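Local atomic coordinates of extracellular invertase (Aspergillus kawachii, PDB entry 5XH8), a protein that probably hydrolyses the beta-fructofuranosidic bond of sucrose and, with high transfructosylation activity, transfers fructosyl units to make fructooligosaccharides such as 1-kestose. Residues 175-180 against 252-257; 197-200 against 206-209; 265-270 against 306-311; 364-369 against 562-567; 496-501 against 540-545. One frame throughout, in Å; residues are numbered along the deposited sequence.

Interaction 1. Residues 175-180 against 252-257; sequences FQNPTL and VFSLDE
Val252 opens the contact by setting its isopropyl group on the ring of Phe175. Its CB stands 3.7 Å from the centroid of that ring and only 7° off the ring normal, a CH-pi contact made over the middle of the face. The branched end lies over this single face: CG1, anti to the backbone N (chi1 -179°), leans toward one rim and comes within 3.5 Å of Phe175 CE2, while CG2 goes toward CE1. Val194 of strand 191-199 touches both side chains. Phe253, next along, turns away from 175-180 and stacks on Phe342. Ser254 faces the contact again, and here packing gives way to polar chemistry. Its OG lies 3.7 Å from Asn177 ND2, and a water joins them: the water donates to Ser254 OG at 2.9 Å and to Gln176 O at 3.0 Å, and accepts from Asn177 ND2 at 2.9 Å. Ser254 OG is also hydrogen-bonded to Asn261 O. The amide of Asn177 therefore has two tasks. While ND2 serves the water, OD1 takes the amide hydrogen of Leu180 in the carbonyl plane (2.9 Å from Leu180 N, N-H...O 162°), which makes Asn177 the N-cap of helix 178-184 and fixes the rotation of its amide. The end of strand 166-176 and the start of the helix are thus held against strand 250-255 by one apolar contact and one water bridge, as two neighbouring sheets meet in the five-bladed beta-propeller of family 32 glycoside hydrolases.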
# COMPACT_ATOMS: atom_id res chain seq x y z
N PHE A 175 -6.77 21.04 4.84
CA PHE A 175 -7.21 22.43 4.91
C PHE A 175 -8.23 22.75 3.82
O PHE A 175 -8.29 22.05 2.81
CB PHE A 175 -6.03 23.42 4.81
CG PHE A 175 -5.36 23.46 3.47
CD1 PHE A 175 -4.50 22.44 3.08
CD2 PHE A 175 -5.58 24.53 2.59
CE1 PHE A 175 -3.88 22.46 1.85
CE2 PHE A 175 -4.98 24.54 1.35
CZ PHE A 175 -4.13 23.51 0.97
N GLN A 176 -9.00 23.81 4.06
CA GLN A 176 -9.99 24.35 3.14
C GLN A 176 -9.52 25.71 2.66
O GLN A 176 -8.85 26.45 3.39
CB GLN A 176 -11.33 24.47 3.84
CG GLN A 176 -11.89 23.11 4.17
CD GLN A 176 -13.23 23.15 4.88
OE1 GLN A 176 -13.37 23.74 5.95
NE2 GLN A 176 -14.21 22.48 4.31
N ASN A 177 -9.86 26.04 1.40
CA ASN A 177 -9.48 27.35 0.84
C ASN A 177 -10.34 27.75 -0.39
O ASN A 177 -10.27 27.09 -1.43
CB ASN A 177 -8.00 27.39 0.49
CG ASN A 177 -7.55 28.79 0.12
OD1 ASN A 177 -7.70 29.21 -1.02
ND2 ASN A 177 -7.07 29.54 1.11
N PRO A 178 -11.15 28.82 -0.27
CA PRO A 178 -12.03 29.20 -1.42
C PRO A 178 -11.29 29.79 -2.61
O PRO A 178 -11.81 29.72 -3.73
CB PRO A 178 -13.03 30.19 -0.80
CG PRO A 178 -12.32 30.74 0.40
CD PRO A 178 -11.45 29.62 0.93
N THR A 179 -10.06 30.30 -2.41
CA THR A 179 -9.24 30.76 -3.51
C THR A 179 -8.85 29.58 -4.39
O THR A 179 -9.01 29.64 -5.61
CB THR A 179 -7.99 31.51 -3.05
OG1 THR A 179 -8.38 32.54 -2.15
CG2 THR A 179 -7.23 32.13 -4.22
N LEU A 180 -8.37 28.49 -3.76
CA LEU A 180 -8.14 27.24 -4.49
C LEU A 180 -9.43 26.70 -5.12
O LEU A 180 -9.39 26.22 -6.25
CB LEU A 180 -7.50 26.17 -3.59
CG LEU A 180 -6.09 26.41 -3.04
CD1 LEU A 180 -5.58 25.16 -2.32
CD2 LEU A 180 -5.11 26.81 -4.13
N VAL A 252 -0.76 24.89 5.59
CA VAL A 252 -1.28 25.90 4.65
C VAL A 252 -2.52 26.54 5.27
O VAL A 252 -3.40 25.85 5.84
CB VAL A 252 -1.65 25.27 3.28
CG1 VAL A 252 -2.15 26.33 2.31
CG2 VAL A 252 -0.43 24.59 2.69
N PHE A 253 -2.57 27.86 5.20
CA PHE A 253 -3.63 28.65 5.84
C PHE A 253 -3.65 30.04 5.21
O PHE A 253 -2.80 30.38 4.37
CB PHE A 253 -3.41 28.74 7.36
CG PHE A 253 -2.03 29.18 7.74
CD1 PHE A 253 -0.97 28.27 7.75
CD2 PHE A 253 -1.77 30.51 8.05
CE1 PHE A 253 0.32 28.68 8.07
CE2 PHE A 253 -0.49 30.92 8.39
CZ PHE A 253 0.55 30.01 8.40
N SER A 254 -4.64 30.83 5.59
CA SER A 254 -4.83 32.12 4.98
C SER A 254 -5.27 33.12 6.05
O SER A 254 -6.09 32.80 6.93
CB SER A 254 -5.84 32.02 3.80
OG SER A 254 -7.10 31.51 4.22
N LEU A 255 -4.71 34.32 5.95
CA LEU A 255 -4.79 35.33 7.01
C LEU A 255 -5.25 36.72 6.51
O LEU A 255 -5.03 37.08 5.35
CB LEU A 255 -3.38 35.51 7.62
CG LEU A 255 -2.69 34.27 8.20
CD1 LEU A 255 -1.27 34.62 8.68
CD2 LEU A 255 -3.54 33.67 9.30
N ASP A 256 -5.84 37.48 7.42
CA ASP A 256 -5.93 38.94 7.29
C ASP A 256 -5.25 39.59 8.49
O ASP A 256 -4.49 38.94 9.23
CB ASP A 256 -7.40 39.37 7.08
CG ASP A 256 -8.29 39.06 8.26
OD1 ASP A 256 -7.84 38.75 9.40
OD2 ASP A 256 -9.50 39.13 8.04
N GLU A 257 -5.51 40.88 8.69
CA GLU A 257 -4.94 41.64 9.79
C GLU A 257 -5.38 41.18 11.20
O GLU A 257 -4.69 41.45 12.17
CB GLU A 257 -5.25 43.15 9.60
CG GLU A 257 -4.47 44.05 10.54
CD GLU A 257 -4.59 45.54 10.20
OE1 GLU A 257 -5.51 45.92 9.43
OE2 GLU A 257 -3.74 46.31 10.69
O HOH W 1 -6.83 28.67 3.83

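Interaction 2. Residues 197-200 against 206-209; sequences GGLH and QFLY
The ring of Phe207 is the tightly packed part of this contact, brought up against the backbone of Gly197 and Gly198. Its CZ lies 3.9 Å from Gly198 O, with the oxygen in the plane of the ring, so the polarised C-H rim rather than the pi face meets the carbonyl. CE2 is 3.9 Å from Gly198 N, and Gly197 N comes obliquely to the same carbon at 4.3 Å. With CG anti to the carbonyl carbon (chi1 -55°), the ring reaches across toward the glycines although its CB does not point at them. Side chains are absent at both glycines, and the ring accordingly meets bare main chain. Strands 191-199 and 203-211 form a beta hairpin in the middle of a four-stranded antiparallel sheet, one blade of the propeller. The strands part here: the short axes of 197-199 and 206-209 run at 106° to one another and approach no nearer than 7.0 Å, and while Gly197 still pairs through its backbone with Ala205, Gly198 pairs with Thr167 of strand 166-176. Packing slackens toward Leu199, whose CD2 merely reaches the ring edge, 4.3 Å from Phe207 CZ; Tyr164 touches both side chains. Beyond it the chain leaves the strand, and His200, partly exposed, makes no contact with 206-209. Its ND1 instead hydrogen-bonds O2 of a bound glycerol, probably carried in from the crystallisation liquor.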
# COMPACT_ATOMS: atom_id res chain seq x y z
N GLY A 197 7.64 16.84 1.32
CA GLY A 197 8.89 16.11 1.14
C GLY A 197 9.73 16.75 0.04
O GLY A 197 10.14 17.91 0.16
N GLY A 198 9.95 15.99 -1.02
CA GLY A 198 10.72 16.45 -2.17
C GLY A 198 11.01 15.30 -3.11
O GLY A 198 10.50 14.18 -2.92
N LEU A 199 11.84 15.58 -4.10
CA LEU A 199 12.24 14.59 -5.09
C LEU A 199 13.76 14.55 -5.17
O LEU A 199 14.41 15.60 -5.19
CB LEU A 199 11.63 14.92 -6.46
CG LEU A 199 10.13 14.81 -6.61
CD1 LEU A 199 9.66 15.33 -7.97
CD2 LEU A 199 9.67 13.36 -6.42
N HIS A 200 14.31 13.35 -5.20
CA HIS A 200 15.75 13.16 -5.32
C HIS A 200 16.25 13.84 -6.61
O HIS A 200 15.59 13.76 -7.64
CB HIS A 200 16.10 11.67 -5.33
CG HIS A 200 16.03 11.02 -3.99
ND1 HIS A 200 17.09 11.04 -3.11
CD2 HIS A 200 15.05 10.31 -3.38
CE1 HIS A 200 16.75 10.38 -2.01
NE2 HIS A 200 15.52 9.94 -2.15
N GLN A 206 5.96 20.55 -1.79
CA GLN A 206 4.68 20.17 -1.28
C GLN A 206 3.87 19.59 -2.42
O GLN A 206 3.69 20.24 -3.48
CB GLN A 206 3.93 21.36 -0.70
CG GLN A 206 4.59 21.97 0.52
CD GLN A 206 3.75 23.07 1.14
OE1 GLN A 206 2.70 23.45 0.62
NE2 GLN A 206 4.21 23.58 2.27
N PHE A 207 3.38 18.37 -2.19
CA PHE A 207 2.50 17.69 -3.11
C PHE A 207 1.08 17.99 -2.69
O PHE A 207 0.72 17.74 -1.53
CB PHE A 207 2.76 16.18 -3.04
CG PHE A 207 4.19 15.81 -3.28
CD1 PHE A 207 4.69 15.68 -4.58
CD2 PHE A 207 5.05 15.60 -2.22
CE1 PHE A 207 6.01 15.34 -4.81
CE2 PHE A 207 6.37 15.26 -2.44
CZ PHE A 207 6.85 15.13 -3.73
N LEU A 208 0.26 18.50 -3.62
CA LEU A 208 -1.09 19.00 -3.32
C LEU A 208 -2.13 18.02 -3.82
O LEU A 208 -1.97 17.48 -4.93
CB LEU A 208 -1.31 20.39 -3.95
CG LEU A 208 -2.67 21.08 -3.75
CD1 LEU A 208 -2.91 21.41 -2.27
CD2 LEU A 208 -2.80 22.34 -4.61
N TYR A 209 -3.17 17.81 -3.02
CA TYR A 209 -4.29 16.93 -3.36
C TYR A 209 -5.62 17.56 -2.99
O TYR A 209 -5.69 18.39 -2.09
CB TYR A 209 -4.19 15.58 -2.59
CG TYR A 209 -2.99 14.75 -2.91
CD1 TYR A 209 -1.75 15.06 -2.38
CD2 TYR A 209 -3.09 13.64 -3.74
CE1 TYR A 209 -0.63 14.30 -2.68
CE2 TYR A 209 -1.98 12.87 -4.04
CZ TYR A 209 -0.76 13.21 -3.49
OH TYR A 209 0.35 12.48 -3.80

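Interaction 3. Residues 265-270 against 306-311; sequences QIFTTI and PNMAGF
Across this contact the backbones stay well apart, the nearest CA atoms being those of Phe267 and Pro306 at 8.9 Å: strand 286-298 separates strand 265-274 from the part of strand 302-311 before residue 307, where the chain turns a corner. Side chains alone span the gap. Met308 does most of the work: past CB its chain is fully extended, with chi2 178° and chi3 -177°, and this carries the terminal methyl across to the other strand. There CE sits 4.4 Å from Phe267 CE2, approaching the ring obliquely, a loose van der Waals contact in a buried setting. The same methyl lies near the end of the Gln265 side chain, at the partly exposed margin of the contact. No hydrogen bond joins the two segments. Ser293 of strand 286-298 is touched by all three side chains. Phe267 is backed by Phe253 and Leu255 of strand 250-255, to which strand 265-274 is hydrogen-bonded on its other side. The contact thus belongs to a blade of the N-terminal beta-propeller of this family 32 enzyme, whose chain, after turning the corner at 307, sends Met308 to Phe267 beside Ser293.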
# COMPACT_ATOMS: atom_id res chain seq x y z
N GLN A 265 -4.90 36.39 2.41
CA GLN A 265 -3.59 36.03 1.88
C GLN A 265 -3.11 34.66 2.36
O GLN A 265 -3.22 34.37 3.53
CB GLN A 265 -2.55 37.02 2.37
CG GLN A 265 -1.92 37.86 1.30
CD GLN A 265 -1.07 38.91 1.95
OE1 GLN A 265 0.14 38.74 2.11
NE2 GLN A 265 -1.72 39.94 2.42
N ILE A 266 -2.47 33.91 1.47
CA ILE A 266 -2.11 32.52 1.72
C ILE A 266 -0.65 32.40 2.20
O ILE A 266 0.28 32.96 1.60
CB ILE A 266 -2.38 31.65 0.47
CG1 ILE A 266 -3.89 31.53 0.25
CG2 ILE A 266 -1.77 30.25 0.61
CD1 ILE A 266 -4.28 31.01 -1.13
N PHE A 267 -0.49 31.67 3.29
CA PHE A 267 0.82 31.43 3.91
C PHE A 267 1.01 29.93 4.11
O PHE A 267 0.03 29.18 4.22
CB PHE A 267 0.88 32.08 5.28
CG PHE A 267 0.96 33.59 5.27
CD1 PHE A 267 -0.19 34.37 5.12
CD2 PHE A 267 2.18 34.23 5.49
CE1 PHE A 267 -0.11 35.77 5.16
CE2 PHE A 267 2.26 35.62 5.52
CZ PHE A 267 1.12 36.39 5.35
N THR A 268 2.27 29.50 4.19
CA THR A 268 2.60 28.14 4.63
C THR A 268 3.70 28.23 5.69
O THR A 268 4.53 29.15 5.64
CB THR A 268 3.03 27.24 3.45
OG1 THR A 268 3.34 25.91 3.91
CG2 THR A 268 4.24 27.83 2.70
N THR A 269 3.68 27.32 6.66
CA THR A 269 4.86 27.07 7.51
C THR A 269 5.46 25.70 7.16
O THR A 269 4.71 24.75 6.86
CB THR A 269 4.59 27.22 9.01
OG1 THR A 269 3.63 26.27 9.47
CG2 THR A 269 4.07 28.63 9.33
N ILE A 270 6.79 25.62 7.17
CA ILE A 270 7.50 24.38 6.83
C ILE A 270 8.74 24.27 7.65
O ILE A 270 9.33 25.28 8.00
CB ILE A 270 7.97 24.32 5.37
CG1 ILE A 270 8.57 25.66 4.92
CG2 ILE A 270 6.82 23.95 4.47
CD1 ILE A 270 9.47 25.51 3.73
N PRO A 306 6.14 32.24 -3.83
CA PRO A 306 6.58 33.02 -2.67
C PRO A 306 6.89 34.50 -2.96
O PRO A 306 7.63 34.79 -3.91
CB PRO A 306 7.87 32.32 -2.25
CG PRO A 306 7.73 30.92 -2.73
CD PRO A 306 6.98 31.04 -4.02
N ASN A 307 6.38 35.40 -2.13
CA ASN A 307 6.75 36.83 -2.23
C ASN A 307 7.49 37.39 -1.02
O ASN A 307 8.03 38.50 -1.11
CB ASN A 307 5.53 37.69 -2.56
CG ASN A 307 4.34 37.39 -1.68
OD1 ASN A 307 4.48 37.10 -0.49
ND2 ASN A 307 3.16 37.44 -2.27
N MET A 308 7.51 36.66 0.09
CA MET A 308 8.35 36.96 1.24
C MET A 308 8.40 35.74 2.17
O MET A 308 7.56 34.84 2.09
CB MET A 308 7.84 38.20 2.01
CG MET A 308 6.38 38.16 2.42
SD MET A 308 5.82 39.60 3.35
CE MET A 308 4.13 39.21 3.75
N ALA A 309 9.40 35.70 3.04
CA ALA A 309 9.59 34.56 3.93
C ALA A 309 10.49 34.92 5.10
O ALA A 309 11.32 35.86 5.03
CB ALA A 309 10.18 33.39 3.16
N GLY A 310 10.31 34.18 6.19
CA GLY A 310 11.08 34.39 7.41
C GLY A 310 11.05 33.15 8.27
O GLY A 310 10.70 32.07 7.79
N PHE A 311 11.40 33.32 9.55
CA PHE A 311 11.37 32.23 10.52
C PHE A 311 10.16 32.40 11.42
O PHE A 311 9.89 33.50 11.91
CB PHE A 311 12.64 32.22 11.36
CG PHE A 311 13.83 31.62 10.68
CD1 PHE A 311 14.59 32.37 9.79
CD2 PHE A 311 14.22 30.30 10.94
CE1 PHE A 311 15.69 31.82 9.16
CE2 PHE A 311 15.33 29.74 10.31
CZ PHE A 311 16.07 30.51 9.42

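Interaction 4. Residues 364-369 against 562-567; sequences QNWTGT and STWVRS
Where the beta-propeller meets the C-terminal beta-sandwich of this family 32 enzyme, Trp366 of the propeller and Trp564 at the end of strand 559-564 come at each other from opposite directions. Their six-membered rings meet at CZ3 of Trp366 and CH2 of Trp564, 3.9 Å apart, with that CH2 near the plane of the Trp366 indole, at its edge. The indole planes are inclined at about 50°, neither parallel nor T-shaped. With CG anti to the carbonyl carbon (chi1 -64°), Trp564 also brings CH2 to Thr369 CG2 at 3.7 Å and CZ2 to Gly368 CA at 4.1 Å. Each indole N-H has a partner outside the contact: Trp366 NE1 bonds Phe23 O, Trp564 NE1 bonds Ser349 O. Polar groups lie over the aromatic faces. The Gln364 amide rests on Trp366 toward its rim, and its NE2 donates to Trp366 O at 2.8 Å; Arg27 makes a cation-pi contact with Trp366. The Arg566 guanidinium lies over the rim of the Trp564 face, with NH1 3.5 Å above the indole plane. Between Gln364 and Arg566 a water donates to Gln364 OE1 at 2.8 Å and accepts from Arg566 NH1 at 3.0 Å, at the guanidinium edge. The interdomain joint is thus apolar at its centre and water-bridged beside it, and the buried amide and guanidinium keep hydrogen-bonding partners.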
# COMPACT_ATOMS: atom_id res chain seq x y z
N GLN A 364 16.21 13.29 34.06
CA GLN A 364 15.13 14.23 33.82
C GLN A 364 13.80 13.49 33.66
O GLN A 364 12.79 13.92 34.18
CB GLN A 364 15.45 15.10 32.60
CG GLN A 364 14.46 16.24 32.41
CD GLN A 364 15.01 17.32 31.52
OE1 GLN A 364 15.39 18.39 31.99
NE2 GLN A 364 15.05 17.05 30.21
N ASN A 365 13.81 12.36 32.96
CA ASN A 365 12.61 11.59 32.69
C ASN A 365 11.55 12.36 31.88
O ASN A 365 10.37 12.01 31.93
CB ASN A 365 11.99 11.03 33.98
CG ASN A 365 10.98 9.91 33.70
OD1 ASN A 365 11.13 9.17 32.75
ND2 ASN A 365 9.95 9.83 34.51
N TRP A 366 11.98 13.39 31.14
CA TRP A 366 11.18 14.00 30.08
C TRP A 366 12.15 14.68 29.12
O TRP A 366 13.31 14.94 29.47
CB TRP A 366 10.15 15.01 30.60
CG TRP A 366 10.74 16.19 31.36
CD1 TRP A 366 11.03 16.24 32.70
CD2 TRP A 366 11.14 17.47 30.83
NE1 TRP A 366 11.56 17.46 33.04
CE2 TRP A 366 11.66 18.24 31.91
CE3 TRP A 366 11.09 18.05 29.56
CZ2 TRP A 366 12.14 19.53 31.75
CZ3 TRP A 366 11.54 19.36 29.40
CH2 TRP A 366 12.07 20.08 30.50
N THR A 367 11.66 14.93 27.92
CA THR A 367 12.46 15.47 26.83
C THR A 367 11.57 16.26 25.90
O THR A 367 10.60 15.71 25.36
CB THR A 367 13.12 14.34 26.00
OG1 THR A 367 13.86 13.46 26.85
CG2 THR A 367 14.05 14.92 24.95
N GLY A 368 11.89 17.54 25.72
CA GLY A 368 11.17 18.41 24.83
C GLY A 368 9.96 19.13 25.41
O GLY A 368 9.40 18.76 26.47
N THR A 369 9.52 20.14 24.67
CA THR A 369 8.29 20.84 24.95
C THR A 369 7.76 21.41 23.65
O THR A 369 8.51 21.51 22.68
CB THR A 369 8.51 21.96 25.98
OG1 THR A 369 7.26 22.53 26.37
CG2 THR A 369 9.39 23.06 25.40
N SER A 562 13.59 30.97 20.40
CA SER A 562 13.40 30.17 21.62
C SER A 562 14.50 29.15 21.81
O SER A 562 15.03 28.60 20.84
CB SER A 562 12.02 29.51 21.61
OG SER A 562 11.04 30.42 21.19
N THR A 563 14.82 28.87 23.06
CA THR A 563 15.95 28.01 23.38
C THR A 563 15.84 27.47 24.79
O THR A 563 14.89 27.78 25.51
CB THR A 563 17.29 28.75 23.16
OG1 THR A 563 18.38 27.84 23.32
CG2 THR A 563 17.43 29.93 24.17
N TRP A 564 16.82 26.64 25.17
CA TRP A 564 16.94 26.06 26.50
C TRP A 564 17.94 26.86 27.35
O TRP A 564 19.07 27.10 26.92
CB TRP A 564 17.41 24.60 26.42
CG TRP A 564 16.42 23.71 25.74
CD1 TRP A 564 16.50 23.22 24.48
CD2 TRP A 564 15.19 23.23 26.28
NE1 TRP A 564 15.38 22.46 24.19
CE2 TRP A 564 14.57 22.44 25.29
CE3 TRP A 564 14.56 23.36 27.53
CZ2 TRP A 564 13.33 21.82 25.49
CZ3 TRP A 564 13.31 22.74 27.73
CH2 TRP A 564 12.71 21.97 26.70
N VAL A 565 17.50 27.28 28.54
CA VAL A 565 18.37 27.98 29.49
C VAL A 565 18.42 27.19 30.79
O VAL A 565 17.67 27.42 31.72
CB VAL A 565 17.97 29.47 29.68
CG1 VAL A 565 18.40 30.26 28.46
CG2 VAL A 565 16.48 29.66 29.94
N ARG A 566 19.34 26.22 30.84
CA ARG A 566 19.31 25.23 31.88
C ARG A 566 20.23 25.63 33.07
O ARG A 566 21.20 24.95 33.38
CB ARG A 566 19.63 23.85 31.27
CG ARG A 566 18.44 23.34 30.43
CD ARG A 566 18.42 21.84 30.06
NE ARG A 566 18.97 21.69 28.76
CZ ARG A 566 18.43 21.22 27.64
NH1 ARG A 566 17.24 20.61 27.54
NH2 ARG A 566 19.21 21.29 26.59
N SER A 567 19.87 26.73 33.74
CA SER A 567 20.60 27.18 34.93
C SER A 567 20.35 26.21 36.09
O SER A 567 19.24 25.67 36.25
CB SER A 567 20.24 28.63 35.31
OG SER A 567 18.98 28.70 35.94
O HOH W 2 15.48 20.30 29.93

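Interaction 5. Residues 496-501 against 540-545; sequences ESIIVD and LDLTLV
Ile498 reaches across to 540-545 with a single methyl group. Its CD1 meets Leu542 CD1 at 4.1 Å and Leu540 CD1 at 4.2 Å, so one tip touches two leucines that sit two residues apart and face the same way from their strand. The two approaches differ. Toward Leu540 the side chains come tip to tip, methyl against methyl, whereas Leu542 slides past Ile498 in the opposite direction, touching near its end. Both leucines hold CG anti to the backbone N (chi1 175° for Leu540, -156° for Leu542), which extends them toward the other strand. In Ile498 the rotation about CB-CG1 (chi2 -91°) lies off the usual staggered values and swings CD1 to both leucines. No hydrogen bond passes between the segments; the contact is wholly apolar and buried. Around this first shell, Tyr491 of strand 487-492 touches Ile498 and Leu540, while Val553 of strand 550-555 touches Ile498 and Leu542, and Ala555 adds to Leu540. Further out, backbone pairing holds each strand in its own sheet: Ile498 bonds to Gly522 and Ile499 to Tyr490, while strand 534-547 pairs antiparallel with 455-463 and 550-555. Strand 497-501 begins with a G1 beta bulge at Glu496 and Ser497, where Glu496 also forms a salt bridge with Arg525. The nearest CA atoms across the contact, those of Ile498 and Leu542, stay 10.1 Å apart, a spacing expected of two sheets packed face to face, as in the C-terminal beta-sandwich of family 32 enzymes.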
# COMPACT_ATOMS: atom_id res chain seq x y z
N GLU A 496 22.30 42.98 12.56
CA GLU A 496 20.89 43.15 12.80
C GLU A 496 20.27 41.89 13.43
O GLU A 496 19.31 41.34 12.88
CB GLU A 496 20.19 43.48 11.48
CG GLU A 496 20.70 44.71 10.76
CD GLU A 496 19.82 45.04 9.59
OE1 GLU A 496 20.03 44.43 8.53
OE2 GLU A 496 18.89 45.87 9.72
N SER A 497 20.83 41.44 14.55
CA SER A 497 20.42 40.18 15.20
C SER A 497 20.12 40.32 16.67
O SER A 497 20.75 41.14 17.37
CB SER A 497 21.52 39.14 15.07
OG SER A 497 21.72 38.76 13.72
N ILE A 498 19.15 39.53 17.14
CA ILE A 498 19.00 39.22 18.56
C ILE A 498 19.83 37.97 18.84
O ILE A 498 19.72 36.97 18.11
CB ILE A 498 17.53 38.92 18.93
CG1 ILE A 498 16.60 40.08 18.54
CG2 ILE A 498 17.41 38.55 20.42
CD1 ILE A 498 16.39 41.14 19.60
N ILE A 499 20.62 38.03 19.90
CA ILE A 499 21.53 36.96 20.30
C ILE A 499 21.20 36.50 21.73
O ILE A 499 20.90 37.31 22.59
CB ILE A 499 23.01 37.44 20.29
CG1 ILE A 499 23.38 38.07 18.94
CG2 ILE A 499 23.97 36.30 20.65
CD1 ILE A 499 23.28 37.17 17.75
N VAL A 500 21.23 35.19 21.95
CA VAL A 500 21.20 34.64 23.29
C VAL A 500 22.59 34.03 23.50
O VAL A 500 22.95 33.02 22.87
CB VAL A 500 20.08 33.60 23.50
CG1 VAL A 500 20.02 33.18 24.96
CG2 VAL A 500 18.72 34.15 23.07
N ASP A 501 23.38 34.67 24.36
CA ASP A 501 24.67 34.12 24.79
C ASP A 501 24.45 33.15 25.96
O ASP A 501 24.02 33.55 27.05
CB ASP A 501 25.60 35.25 25.21
CG ASP A 501 26.98 34.78 25.64
OD1 ASP A 501 27.27 33.56 25.78
OD2 ASP A 501 27.79 35.70 25.87
N LEU A 540 12.75 48.85 19.71
CA LEU A 540 12.79 47.40 19.93
C LEU A 540 11.86 47.11 21.09
O LEU A 540 12.16 47.46 22.23
CB LEU A 540 14.21 46.93 20.27
CG LEU A 540 14.38 45.46 20.65
CD1 LEU A 540 13.94 44.53 19.52
CD2 LEU A 540 15.83 45.19 21.05
N ASP A 541 10.70 46.55 20.77
CA ASP A 541 9.73 46.10 21.76
C ASP A 541 9.95 44.61 22.08
O ASP A 541 9.48 43.71 21.38
CB ASP A 541 8.32 46.35 21.22
CG ASP A 541 7.26 46.14 22.26
OD1 ASP A 541 7.60 46.09 23.46
OD2 ASP A 541 6.09 46.02 21.88
N LEU A 542 10.65 44.38 23.19
CA LEU A 542 11.17 43.10 23.56
C LEU A 542 10.28 42.46 24.63
O LEU A 542 9.94 43.11 25.60
CB LEU A 542 12.57 43.31 24.10
CG LEU A 542 13.58 42.18 24.08
CD1 LEU A 542 13.71 41.56 22.69
CD2 LEU A 542 14.92 42.73 24.57
N THR A 543 9.86 41.20 24.42
CA THR A 543 9.30 40.37 25.50
C THR A 543 10.12 39.09 25.70
O THR A 543 10.44 38.39 24.73
CB THR A 543 7.84 40.00 25.20
OG1 THR A 543 7.08 41.18 24.92
CG2 THR A 543 7.22 39.27 26.38
N LEU A 544 10.49 38.81 26.95
CA LEU A 544 11.19 37.58 27.33
C LEU A 544 10.24 36.80 28.22
O LEU A 544 9.73 37.35 29.19
CB LEU A 544 12.48 37.88 28.10
CG LEU A 544 13.75 38.30 27.35
CD1 LEU A 544 13.49 39.33 26.27
CD2 LEU A 544 14.77 38.86 28.34
N VAL A 545 9.99 35.54 27.89
CA VAL A 545 9.22 34.65 28.74
C VAL A 545 10.16 33.54 29.16
O VAL A 545 10.66 32.78 28.30
CB VAL A 545 8.00 34.04 28.03
CG1 VAL A 545 7.15 33.23 29.01
CG2 VAL A 545 7.18 35.12 27.33

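Followed from the N terminus, interaction 1 closes a loop of 71 residues between 175-180 and 252-257, and interaction 2, the short hairpin contact, is nested within it. Interaction 3 follows in series and closes a 35-residue loop. Interactions 2 and 3 each touch interaction 1 and one another: strands 250-255 and 265-274 pair directly, and Gln206 NE2 probably hydrogen-bonds Thr268 OG1, tying two propeller blades together. Interaction 4 spans the longest separation, 192 residues, and joins the propeller to the C-terminal sandwich; interaction 5, closing 38 residues between the sheets of that sandwich, is nested inside it. Thr563 and Val500 touch where the two meet, whereas interactions 1 and 4 lie with centres about 34 Å apart.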